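Local coordinates for hemolysin II regulatory protein (Bacillus cereus, PDB 2JJ7) that probably binds DNA as a homodimeric transcriptional regulator of the TetR family, acting in the control of the hemolysin II gene, at residues Leu54-Phe59 against Ser112-Lys117; Leu103-Ile108 against Trp153-Val158. All blocks are in the same frame, centred on the assembly; numbering follows the deposited sequence. Where two conformers were deposited one is given.

The two contacts lie about 16 Å apart, centre to centre, and their segments alternate along the chain: 54-59, 103-108, 112-117, 153-158. Contact 1 joins helix 51-62, which follows the predicted helix-turn-helix and leads toward the C-terminal domain, to the turn and short helix that follow helix 98-109. Contact 2 packs helix 98-109 itself against helix 147-158, at the surface where the second subunit docks. Glu107 links them, its carboxylate reaching Tyr55 and Ser112 of contact 1, while Phe59 packs against Leu103 and Ala104. A continuous path of packing and polar contacts thus runs from the N-terminal helices to the dimer interface, consistent with coupling between the domains in TetR-type regulators.

Contact 1: residues Leu54-Phe59 against Ser112-Lys117; sequences LYYEVF and SARLEK
Tyr56, in the conformer described, lays one ring face over the side-chain stem of Lys117, while Tyr55, the preceding residue, meets the far end of Arg114. The Lys117 CB sits 3.9 Å from the centroid of the Tyr56 ring and 22° off its normal, a CH-pi contact displaced toward the phenol end, so that CG also reaches the hydroxyl: Lys117 CG lies 3.8 Å from Tyr56 OH. Beyond CG the lysine chain bends and carries its ammonium group away from helix 51-62. Arg114 touches the same ring differently, its CB lying in the ring plane at the edge, 4.0 Å from Tyr56 CE1.

Against Tyr55 it is the far part of the arginine that counts. Arg114 CD comes within 3.7 Å of Tyr55 CE1, and the guanidinium plane stands 87° from the ring plane. A bend at chi3 (-67°) turns the guanidinium back over Ser112, whose OG lies above one of its faces. That same OG accepts a bond from Arg114 N, 3.1 Å long, capping the turn that leads into helix 115-118. The polar ends converge on Glu107: its OE2 takes a salt bridge from Arg114 NE and a probable hydrogen bond with Tyr55 OH, which would hold the phenol oxygen and the arginine end in place, while OE1 probably bonds Ser112 OG.

This contact joins the N-terminal helices to the C-terminal part of the chain. Tyr55 makes edge-to-face contacts with Phe20 and Tyr25, Arg114 adds a cation-pi contact with Tyr25, and Leu54 packs among helices 5-23, 30-37 and 41-48.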
# COMPACT_ATOMS: atom_id res chain seq x y z
N LEU B 54 -0.71 -26.51 9.15
CA LEU B 54 0.51 -26.30 8.42
C LEU B 54 0.78 -24.79 8.23
O LEU B 54 1.90 -24.33 8.41
CB LEU B 54 0.41 -26.99 7.06
CG LEU B 54 1.64 -27.22 6.19
CD1 LEU B 54 2.80 -27.76 6.99
CD2 LEU B 54 1.25 -28.18 5.10
N TYR B 55 -0.27 -24.06 7.88
CA TYR B 55 -0.25 -22.60 7.79
C TYR B 55 0.14 -21.96 9.11
O TYR B 55 1.02 -21.11 9.14
CB TYR B 55 -1.61 -22.10 7.36
CG TYR B 55 -1.71 -20.63 7.03
CD1 TYR B 55 -2.42 -19.77 7.86
CD2 TYR B 55 -1.15 -20.10 5.86
CE1 TYR B 55 -2.56 -18.45 7.56
CE2 TYR B 55 -1.28 -18.74 5.56
CZ TYR B 55 -2.00 -17.93 6.42
OH TYR B 55 -2.20 -16.61 6.19
N TYR B 56 -0.50 -22.39 10.20
CA TYR B 56 -0.14 -21.93 11.54
C TYR B 56 1.35 -22.16 11.79
O TYR B 56 2.05 -21.26 12.25
CB TYR B 56 -0.98 -22.62 12.63
CG TYR B 56 -2.45 -22.23 12.70
CD1 TYR B 56 -2.95 -21.11 12.05
CD2 TYR B 56 -3.33 -22.99 13.46
CE1 TYR B 56 -4.30 -20.77 12.14
CE2 TYR B 56 -4.66 -22.65 13.56
CZ TYR B 56 -5.15 -21.56 12.90
OH TYR B 56 -6.49 -21.26 13.03
N GLU B 57 1.82 -23.37 11.48
CA GLU B 57 3.22 -23.72 11.71
C GLU B 57 4.18 -22.89 10.85
O GLU B 57 5.32 -22.63 11.26
CB GLU B 57 3.44 -25.22 11.49
CG GLU B 57 2.81 -26.12 12.55
CD GLU B 57 3.30 -25.82 13.96
OE1 GLU B 57 4.51 -25.58 14.15
OE2 GLU B 57 2.47 -25.83 14.88
N VAL B 58 3.72 -22.46 9.68
CA VAL B 58 4.49 -21.58 8.80
C VAL B 58 4.71 -20.21 9.45
O VAL B 58 5.83 -19.71 9.50
CB VAL B 58 3.85 -21.43 7.40
CG1 VAL B 58 4.41 -20.21 6.65
CG2 VAL B 58 4.10 -22.69 6.60
N PHE B 59 3.63 -19.62 9.97
CA PHE B 59 3.73 -18.37 10.73
C PHE B 59 4.62 -18.50 11.97
O PHE B 59 5.41 -17.61 12.27
CB PHE B 59 2.34 -17.82 11.07
CG PHE B 59 1.84 -16.80 10.07
CD1 PHE B 59 2.21 -15.46 10.20
CD2 PHE B 59 1.04 -17.17 8.99
CE1 PHE B 59 1.77 -14.48 9.26
CE2 PHE B 59 0.59 -16.23 8.06
CZ PHE B 59 0.97 -14.87 8.20
N SER B 112 -9.53 -13.02 8.44
CA SER B 112 -10.04 -14.38 8.35
C SER B 112 -10.19 -14.98 9.74
O SER B 112 -9.76 -14.40 10.74
CB SER B 112 -9.12 -15.25 7.49
OG SER B 112 -7.97 -15.63 8.23
N ALA B 113 -10.77 -16.17 9.79
CA ALA B 113 -10.91 -16.91 11.04
C ALA B 113 -9.55 -17.34 11.62
O ALA B 113 -9.46 -17.69 12.80
CB ALA B 113 -11.82 -18.13 10.83
N ARG B 114 -8.51 -17.28 10.81
CA ARG B 114 -7.16 -17.68 11.23
C ARG B 114 -6.43 -16.62 12.05
O ARG B 114 -5.39 -16.91 12.66
CB ARG B 114 -6.30 -18.04 10.01
CG ARG B 114 -6.89 -19.13 9.13
CD ARG B 114 -6.10 -19.31 7.83
NE ARG B 114 -6.19 -18.16 6.92
CZ ARG B 114 -7.18 -17.94 6.06
NH1 ARG B 114 -8.22 -18.76 5.97
NH2 ARG B 114 -7.14 -16.86 5.29
N LEU B 115 -6.96 -15.40 12.07
CA LEU B 115 -6.25 -14.24 12.62
C LEU B 115 -5.77 -14.43 14.05
O LEU B 115 -4.59 -14.25 14.35
CB LEU B 115 -7.09 -12.96 12.52
CG LEU B 115 -6.41 -11.66 13.02
CD1 LEU B 115 -5.08 -11.38 12.33
CD2 LEU B 115 -7.35 -10.47 12.86
N GLU B 116 -6.71 -14.79 14.91
CA GLU B 116 -6.47 -14.91 16.34
C GLU B 116 -5.28 -15.84 16.64
O GLU B 116 -4.45 -15.51 17.50
CB GLU B 116 -7.75 -15.41 17.01
CG GLU B 116 -7.66 -15.72 18.50
CD GLU B 116 -9.01 -16.09 19.12
OE1 GLU B 116 -10.06 -15.86 18.48
OE2 GLU B 116 -9.02 -16.61 20.25
N LYS B 117 -5.19 -16.97 15.95
CA LYS B 117 -4.11 -17.94 16.19
C LYS B 117 -2.75 -17.52 15.67
O LYS B 117 -1.73 -17.82 16.29
CB LYS B 117 -4.45 -19.33 15.65
CG LYS B 117 -5.47 -20.09 16.47
CD LYS B 117 -5.01 -20.31 17.91
CE LYS B 117 -6.14 -20.86 18.76
NZ LYS B 117 -5.88 -20.71 20.21

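Contact 2: residues Leu103-Ile108 against Trp153-Val158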
# COMPACT_ATOMS: atom_id res chain seq x y z
N LEU B 103 1.66 -13.03 3.02
CA LEU B 103 0.62 -13.70 3.81
C LEU B 103 0.07 -12.81 4.90
O LEU B 103 -1.15 -12.77 5.11
CB LEU B 103 1.14 -15.02 4.40
CG LEU B 103 1.61 -16.06 3.39
CD1 LEU B 103 2.18 -17.28 4.11
CD2 LEU B 103 0.47 -16.45 2.43
N ALA B 104 0.96 -12.09 5.60
CA ALA B 104 0.51 -11.15 6.63
C ALA B 104 -0.26 -10.02 6.01
O ALA B 104 -1.25 -9.59 6.58
CB ALA B 104 1.67 -10.60 7.46
N TYR B 105 0.16 -9.53 4.84
CA TYR B 105 -0.60 -8.46 4.20
C TYR B 105 -2.05 -8.89 3.96
O TYR B 105 -2.99 -8.15 4.33
CB TYR B 105 0.06 -7.95 2.91
CG TYR B 105 -0.74 -6.86 2.20
CD1 TYR B 105 -0.56 -5.52 2.52
CD2 TYR B 105 -1.69 -7.19 1.22
CE1 TYR B 105 -1.30 -4.52 1.87
CE2 TYR B 105 -2.43 -6.21 0.58
CZ TYR B 105 -2.23 -4.88 0.90
OH TYR B 105 -2.97 -3.92 0.27
N GLU B 106 -2.23 -10.07 3.36
CA GLU B 106 -3.56 -10.61 3.07
C GLU B 106 -4.42 -10.73 4.32
O GLU B 106 -5.60 -10.39 4.29
CB GLU B 106 -3.49 -11.98 2.38
CG GLU B 106 -3.12 -11.96 0.88
CD GLU B 106 -3.95 -10.97 0.04
OE1 GLU B 106 -5.17 -10.80 0.30
OE2 GLU B 106 -3.35 -10.36 -0.88
N GLU B 107 -3.83 -11.22 5.41
CA GLU B 107 -4.57 -11.39 6.67
C GLU B 107 -4.91 -10.06 7.30
O GLU B 107 -5.93 -9.93 8.00
CB GLU B 107 -3.77 -12.24 7.67
CG GLU B 107 -3.44 -13.66 7.20
CD GLU B 107 -4.60 -14.66 7.36
OE1 GLU B 107 -5.68 -14.28 7.88
OE2 GLU B 107 -4.44 -15.84 6.95
N ILE B 108 -4.05 -9.06 7.09
CA ILE B 108 -4.31 -7.71 7.60
C ILE B 108 -5.45 -7.06 6.83
O ILE B 108 -6.30 -6.44 7.43
CB ILE B 108 -3.06 -6.80 7.54
CG1 ILE B 108 -1.97 -7.33 8.48
CG2 ILE B 108 -3.41 -5.33 7.89
CD1 ILE B 108 -0.62 -6.61 8.32
N TRP B 153 -0.78 2.76 3.99
CA TRP B 153 0.38 3.09 3.14
C TRP B 153 1.65 2.32 3.55
O TRP B 153 2.25 1.63 2.73
CB TRP B 153 0.60 4.61 3.11
CG TRP B 153 1.90 5.05 2.45
CD1 TRP B 153 2.23 4.92 1.13
CD2 TRP B 153 3.02 5.70 3.08
NE1 TRP B 153 3.48 5.46 0.89
CE2 TRP B 153 3.99 5.93 2.07
CE3 TRP B 153 3.28 6.13 4.38
CZ2 TRP B 153 5.22 6.55 2.34
CZ3 TRP B 153 4.51 6.75 4.65
CH2 TRP B 153 5.46 6.95 3.63
N ILE B 154 2.02 2.39 4.82
CA ILE B 154 3.23 1.73 5.32
C ILE B 154 3.12 0.19 5.25
O ILE B 154 4.06 -0.53 4.85
CB ILE B 154 3.57 2.21 6.78
CG1 ILE B 154 3.99 3.68 6.78
CG2 ILE B 154 4.65 1.31 7.42
CD1 ILE B 154 4.25 4.28 8.19
N THR B 155 1.95 -0.33 5.62
CA THR B 155 1.68 -1.76 5.54
C THR B 155 1.91 -2.28 4.12
O THR B 155 2.53 -3.34 3.91
CB THR B 155 0.23 -2.04 6.04
OG1 THR B 155 0.12 -1.60 7.41
CG2 THR B 155 -0.15 -3.52 5.95
N SER B 156 1.41 -1.55 3.13
CA SER B 156 1.49 -1.99 1.75
C SER B 156 2.92 -2.00 1.25
O SER B 156 3.32 -2.92 0.54
CB SER B 156 0.59 -1.13 0.85
OG SER B 156 1.16 0.15 0.63
N ILE B 157 3.70 -0.99 1.61
CA ILE B 157 5.09 -0.92 1.13
C ILE B 157 6.07 -1.80 1.92
O ILE B 157 6.97 -2.41 1.34
CB ILE B 157 5.59 0.54 1.01
CG1 ILE B 157 5.61 1.23 2.37
CG2 ILE B 157 4.70 1.32 0.02
CD1 ILE B 157 5.91 2.74 2.31
N VAL B 158 5.89 -1.88 3.24
CA VAL B 158 6.83 -2.61 4.08
C VAL B 158 6.67 -4.12 3.90
O VAL B 158 7.66 -4.88 4.00
CB VAL B 158 6.69 -2.19 5.59
CG1 VAL B 158 7.31 -3.23 6.52
CG2 VAL B 158 7.36 -0.84 5.79
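Tyr105 and Ile108 of helix 98-109 face Thr155 and Ser156 of helix 147-158 in an antiparallel helix pair within the all-helical C-terminal domain of the TetR fold. The axes of the two segments approach to 10.2 Å and cross at -154°, with Tyr105 and Thr155 nearest in backbone register.

Across the pair the contact is entirely van der Waals. The methyl of Thr155 is the shared element: its CG2 meets Ile108 CD1 at 3.9 Å, the two groups reaching toward each other tip to tip, and lies 4.0 Å from Tyr105 CD1. Thr155 holds the methyl anti to its backbone N (chi1 -61°, measured to OG1), which points it at helix 98-109. The tyrosine ring slants past the threonine and continues to the next residue, where Tyr105 CE1 is 3.8 Å from Ser156 CA. Ile108 and Thr155 also both pack on Phe126 of helix 123-126, which extends this apolar patch.

Aromatic stacking belongs to the dimer interface. The Tyr105 ring stacks with His149 of the second subunit, and Trp153 stacks with Phe160 of that subunit. Helix 147-158 therefore packs on helix 98-109 of its own chain while also meeting its counterpart across the interface.

The hydroxyls are satisfied by backbone oxygens and by the second subunit. Thr155 OG1 bonds to Ile151 O, one turn back in its own helix, leaving the methyl to make the interhelix contact. Ser156 OG lies within bonding distance of both Ser156 OG of the second subunit and Trp153 O (2.8 Å), and its single proton can serve one of them at a time; it approaches Trp153 O from 26° out of the carbonyl plane, and the same oxygen accepts Ile157 N.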